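PDB 6LPH: suppressor of fused homolog from Drosophila melanogaster, which probably binds and sequesters a DNA-binding transcription factor, recognising its nuclear localization signal, and is seen here, through its N-terminal part, in complex with Fu. Local coordinates for residues I55-Y60 with W72-F77. Numbering follows the deposited sequence.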
ATOM      1  N   ILE A  55       7.668   6.011  -2.740  1.00 10.53           N
ATOM      2  CA  ILE A  55       6.295   5.519  -2.803  1.00  9.92           C
ATOM      3  C   ILE A  55       5.579   6.365  -3.847  1.00 10.63           C
ATOM      4  O   ILE A  55       5.443   7.581  -3.693  1.00 12.39           O
ATOM      5  CB  ILE A  55       5.596   5.569  -1.429  1.00 10.58           C
ATOM      6  CG1 ILE A  55       6.340   4.596  -0.503  1.00 12.77           C
ATOM      7  CG2 ILE A  55       4.100   5.190  -1.536  1.00  9.48           C
ATOM      8  CD1 ILE A  55       6.403   5.039   0.913  1.00 18.52           C
ATOM      9  N   SER A  56       5.169   5.734  -4.937  1.00  9.91           N
ATOM     10  CA  SER A  56       4.374   6.441  -5.937  1.00 10.18           C
ATOM     11  C   SER A  56       2.920   6.528  -5.497  1.00 10.09           C
ATOM     12  O   SER A  56       2.401   5.617  -4.864  1.00 10.10           O
ATOM     13  CB  SER A  56       4.409   5.714  -7.280  1.00 11.17           C
ATOM     14  OG  SER A  56       5.656   5.919  -7.910  1.00 14.33           O
ATOM     15  N   MET A  57       2.247   7.597  -5.901  1.00 10.00           N
ATOM     16  CA  MET A  57       0.821   7.778  -5.554  1.00 11.30           C
ATOM     17  C   MET A  57       0.056   8.067  -6.828  1.00 13.41           C
ATOM     18  O   MET A  57       0.431   8.985  -7.571  1.00 16.33           O
ATOM     19  CB  MET A  57       0.683   8.948  -4.572  1.00 12.19           C
ATOM     20  CG  MET A  57       1.619   8.817  -3.364  1.00 13.07           C
ATOM     21  SD  MET A  57       1.209  10.048  -2.081  1.00 17.06           S
ATOM     22  CE  MET A  57       1.951  11.498  -2.821  1.00 18.21           C
ATOM     23  N   TYR A  58      -0.984   7.277  -7.114  1.00 12.57           N
ATOM     24  CA  TYR A  58      -1.779   7.495  -8.314  1.00 13.51           C
ATOM     25  C   TYR A  58      -3.238   7.724  -7.945  1.00 13.28           C
ATOM     26  O   TYR A  58      -3.701   7.236  -6.924  1.00 11.86           O
ATOM     27  CB  TYR A  58      -1.710   6.259  -9.232  1.00 12.99           C
ATOM     28  CG  TYR A  58      -0.391   6.054  -9.928  1.00 13.23           C
ATOM     29  CD1 TYR A  58       0.615   5.236  -9.362  1.00 15.17           C
ATOM     30  CD2 TYR A  58      -0.135   6.673 -11.155  1.00 13.91           C
ATOM     31  CE1 TYR A  58       1.835   5.051 -10.002  1.00 14.54           C
ATOM     32  CE2 TYR A  58       1.072   6.463 -11.826  1.00 14.00           C
ATOM     33  CZ  TYR A  58       2.047   5.660 -11.256  1.00 15.68           C
ATOM     34  OH  TYR A  58       3.245   5.491 -11.918  1.00 16.55           O
ATOM     35  N   ASN A  59      -3.946   8.459  -8.798  1.00 14.12           N
ATOM     36  CA  ASN A  59      -5.398   8.526  -8.728  1.00 14.73           C
ATOM     37  C   ASN A  59      -5.980   7.449  -9.596  1.00 14.67           C
ATOM     38  O   ASN A  59      -5.568   7.300 -10.755  1.00 19.57           O
ATOM     39  CB  ASN A  59      -5.921   9.873  -9.253  1.00 17.16           C
ATOM     40  CG  ASN A  59      -7.436   9.987  -9.129  1.00 19.14           C
ATOM     41  OD1 ASN A  59      -7.956  10.024  -8.030  1.00 27.26           O
ATOM     42  ND2 ASN A  59      -8.140  10.023 -10.249  1.00 20.46           N
ATOM     43  N   TYR A  60      -6.938   6.701  -9.058  1.00 12.59           N
ATOM     44  CA  TYR A  60      -7.694   5.758  -9.884  1.00 14.70           C
ATOM     45  C   TYR A  60      -9.167   6.193  -9.923  1.00 14.72           C
ATOM     46  O   TYR A  60      -9.834   6.162  -8.890  1.00 13.99           O
ATOM     47  CB  TYR A  60      -7.564   4.298  -9.390  1.00 14.02           C
ATOM     48  CG  TYR A  60      -8.159   3.361 -10.420  1.00 15.15           C
ATOM     49  CD1 TYR A  60      -9.446   2.836 -10.260  1.00 12.42           C
ATOM     50  CD2 TYR A  60      -7.442   3.046 -11.607  1.00 16.09           C
ATOM     51  CE1 TYR A  60     -10.013   2.006 -11.264  1.00 15.44           C
ATOM     52  CE2 TYR A  60      -8.001   2.238 -12.596  1.00 17.09           C
ATOM     53  CZ  TYR A  60      -9.281   1.724 -12.424  1.00 16.36           C
ATOM     54  OH  TYR A  60      -9.832   0.914 -13.412  1.00 20.49           O
ATOM     55  N   TRP A  72      -7.135   6.382  -4.104  1.00 10.70           N
ATOM     56  CA  TRP A  72      -5.719   6.648  -4.217  1.00 10.47           C
ATOM     57  C   TRP A  72      -4.965   5.338  -4.195  1.00 10.13           C
ATOM     58  O   TRP A  72      -5.259   4.485  -3.356  1.00 11.48           O
ATOM     59  CB  TRP A  72      -5.307   7.463  -3.016  1.00 11.62           C
ATOM     60  CG  TRP A  72      -6.063   8.763  -2.845  1.00 13.38           C
ATOM     61  CD1 TRP A  72      -6.916   9.131  -1.801  1.00 15.85           C
ATOM     62  CD2 TRP A  72      -6.018   9.916  -3.722  1.00 15.32           C
ATOM     63  NE1 TRP A  72      -7.384  10.430  -1.973  1.00 19.69           N
ATOM     64  CE2 TRP A  72      -6.888  10.948  -3.108  1.00 18.83           C
ATOM     65  CE3 TRP A  72      -5.377  10.205  -4.907  1.00 17.23           C
ATOM     66  CZ2 TRP A  72      -7.083  12.178  -3.696  1.00 23.02           C
ATOM     67  CZ3 TRP A  72      -5.596  11.468  -5.490  1.00 19.76           C
ATOM     68  CH2 TRP A  72      -6.410  12.419  -4.892  1.00 22.30           C
ATOM     69  N   HIS A  73      -3.993   5.149  -5.096  1.00 10.14           N
ATOM     70  CA  HIS A  73      -3.249   3.857  -5.207  1.00 10.35           C
ATOM     71  C   HIS A  73      -1.775   4.130  -4.904  1.00 10.27           C
ATOM     72  O   HIS A  73      -1.137   4.981  -5.573  1.00 11.42           O
ATOM     73  CB  HIS A  73      -3.437   3.313  -6.603  1.00  9.96           C
ATOM     74  CG  HIS A  73      -2.865   1.929  -6.848  1.00 10.08           C
ATOM     75  ND1 HIS A  73      -2.645   1.468  -8.105  1.00 11.27           N
ATOM     76  CD2 HIS A  73      -2.488   0.900  -5.984  1.00 11.32           C
ATOM     77  CE1 HIS A  73      -2.159   0.205  -8.063  1.00 11.03           C
ATOM     78  NE2 HIS A  73      -2.077  -0.164  -6.774  1.00 11.93           N
ATOM     79  N   TYR A  74      -1.257   3.480  -3.863  1.00  9.82           N
ATOM     80  CA  TYR A  74       0.121   3.682  -3.419  1.00  9.12           C
ATOM     81  C   TYR A  74       0.974   2.477  -3.792  1.00  9.69           C
ATOM     82  O   TYR A  74       0.518   1.352  -3.618  1.00 10.51           O
ATOM     83  CB  TYR A  74       0.143   3.802  -1.900  1.00  8.72           C
ATOM     84  CG  TYR A  74      -0.674   5.007  -1.452  1.00  9.09           C
ATOM     85  CD1 TYR A  74      -2.059   4.924  -1.320  1.00  9.35           C
ATOM     86  CD2 TYR A  74      -0.057   6.230  -1.233  1.00  9.47           C
ATOM     87  CE1 TYR A  74      -2.818   6.057  -0.883  1.00 11.07           C
ATOM     88  CE2 TYR A  74      -0.804   7.365  -0.781  1.00 11.60           C
ATOM     89  CZ  TYR A  74      -2.192   7.252  -0.647  1.00 11.31           C
ATOM     90  OH  TYR A  74      -2.955   8.339  -0.262  1.00 14.01           O
ATOM     91  N   ILE A  75       2.194   2.714  -4.293  1.00  9.22           N
ATOM     92  CA  ILE A  75       3.126   1.580  -4.667  1.00  9.11           C
ATOM     93  C   ILE A  75       4.526   1.854  -4.121  1.00  9.56           C
ATOM     94  O   ILE A  75       5.077   2.933  -4.366  1.00  9.67           O
ATOM     95  CB  ILE A  75       3.175   1.299  -6.184  1.00 10.08           C
ATOM     96  CG1 ILE A  75       1.771   1.072  -6.744  1.00 10.22           C
ATOM     97  CG2 ILE A  75       4.059   0.047  -6.478  1.00  9.97           C
ATOM     98  CD1 ILE A  75       1.182   2.298  -7.391  1.00 11.07           C
ATOM     99  N   SER A  76       5.090   0.901  -3.355  1.00 10.33           N
ATOM    100  CA  SER A  76       6.412   1.089  -2.724  1.00 10.40           C
ATOM    101  C   SER A  76       7.541   0.648  -3.632  1.00 10.85           C
ATOM    102  O   SER A  76       7.350  -0.202  -4.530  1.00 10.89           O
ATOM    103  CB  SER A  76       6.522   0.265  -1.417  1.00 11.41           C
ATOM    104  OG  SER A  76       6.733  -1.142  -1.697  1.00 13.07           O
ATOM    105  N   PHE A  77       8.729   1.202  -3.378  1.00 10.80           N
ATOM    106  CA  PHE A  77       9.956   0.773  -4.066  1.00 11.26           C
ATOM    107  C   PHE A  77      11.016   0.634  -3.003  1.00 10.94           C
ATOM    108  O   PHE A  77      11.396   1.645  -2.364  1.00 12.17           O
ATOM    109  CB  PHE A  77      10.449   1.836  -5.048  1.00 10.95           C
ATOM    110  CG  PHE A  77       9.482   2.166  -6.153  1.00 12.40           C
ATOM    111  CD1 PHE A  77       8.396   3.021  -5.924  1.00 11.38           C
ATOM    112  CD2 PHE A  77       9.700   1.692  -7.449  1.00 12.61           C
ATOM    113  CE1 PHE A  77       7.517   3.354  -6.950  1.00 12.83           C
ATOM    114  CE2 PHE A  77       8.828   2.044  -8.476  1.00 15.44           C
ATOM    115  CZ  PHE A  77       7.730   2.872  -8.228  1.00 14.00           C
TER
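Met57 and Tyr74 both hold CG beside the backbone N (chi1 -52° and -62°), which brings the thioether across to the phenol at a slant where the two antiparallel strands of a beta hairpin, 54-60 and 71-77, pair within the mixed sheet of this N-terminal part of the SUFU-family protein. The Met-aromatic contact is oblique: Met57 SD lies 3.6 Å from Tyr74 CE2, and Met57 CG is close to CD2 and CE2 of the same ring. Tyr74 OH is hydrogen-bonded to the Pro129 carbonyl, which fixes the far end of the ring, while Met57 also packs against an apolar side chain of the bound peptide. Were Met57 an alanine, Tyr74 CD2 and CE2 would probably lose their sulfur neighbour, and the peptide part of the apolar surface offered to it. On this same face Asn59 OD1, itself bonded to Lys110, approaches Trp72 CZ3 at 3.8 Å, with amide and indole planes 66° apart.

The other face carries Ser56, Tyr58, His73 and Ile75. Ile75 CD1 sits over the centre of the His73 imidazole, 3.9 Å above its plane, and also meets the edge of the Tyr58 ring at CD1 (3.6 Å). Hydrogen bonds of His73 ND1 with Tyr29 OH and of His73 NE2 with Asp178 OD1 fix the rotation of the imidazole. Two hydrogen-bonded pairs join the backbones, Ser56 with Ile75 and Tyr58 with His73; His73 N reaches Tyr58 O at 2.8 Å. At the Ile55 end of the pairing, Ser56 OG, which is bonded to Gln37, lies at the edge of the Phe77 ring, 3.3 Å from CE1.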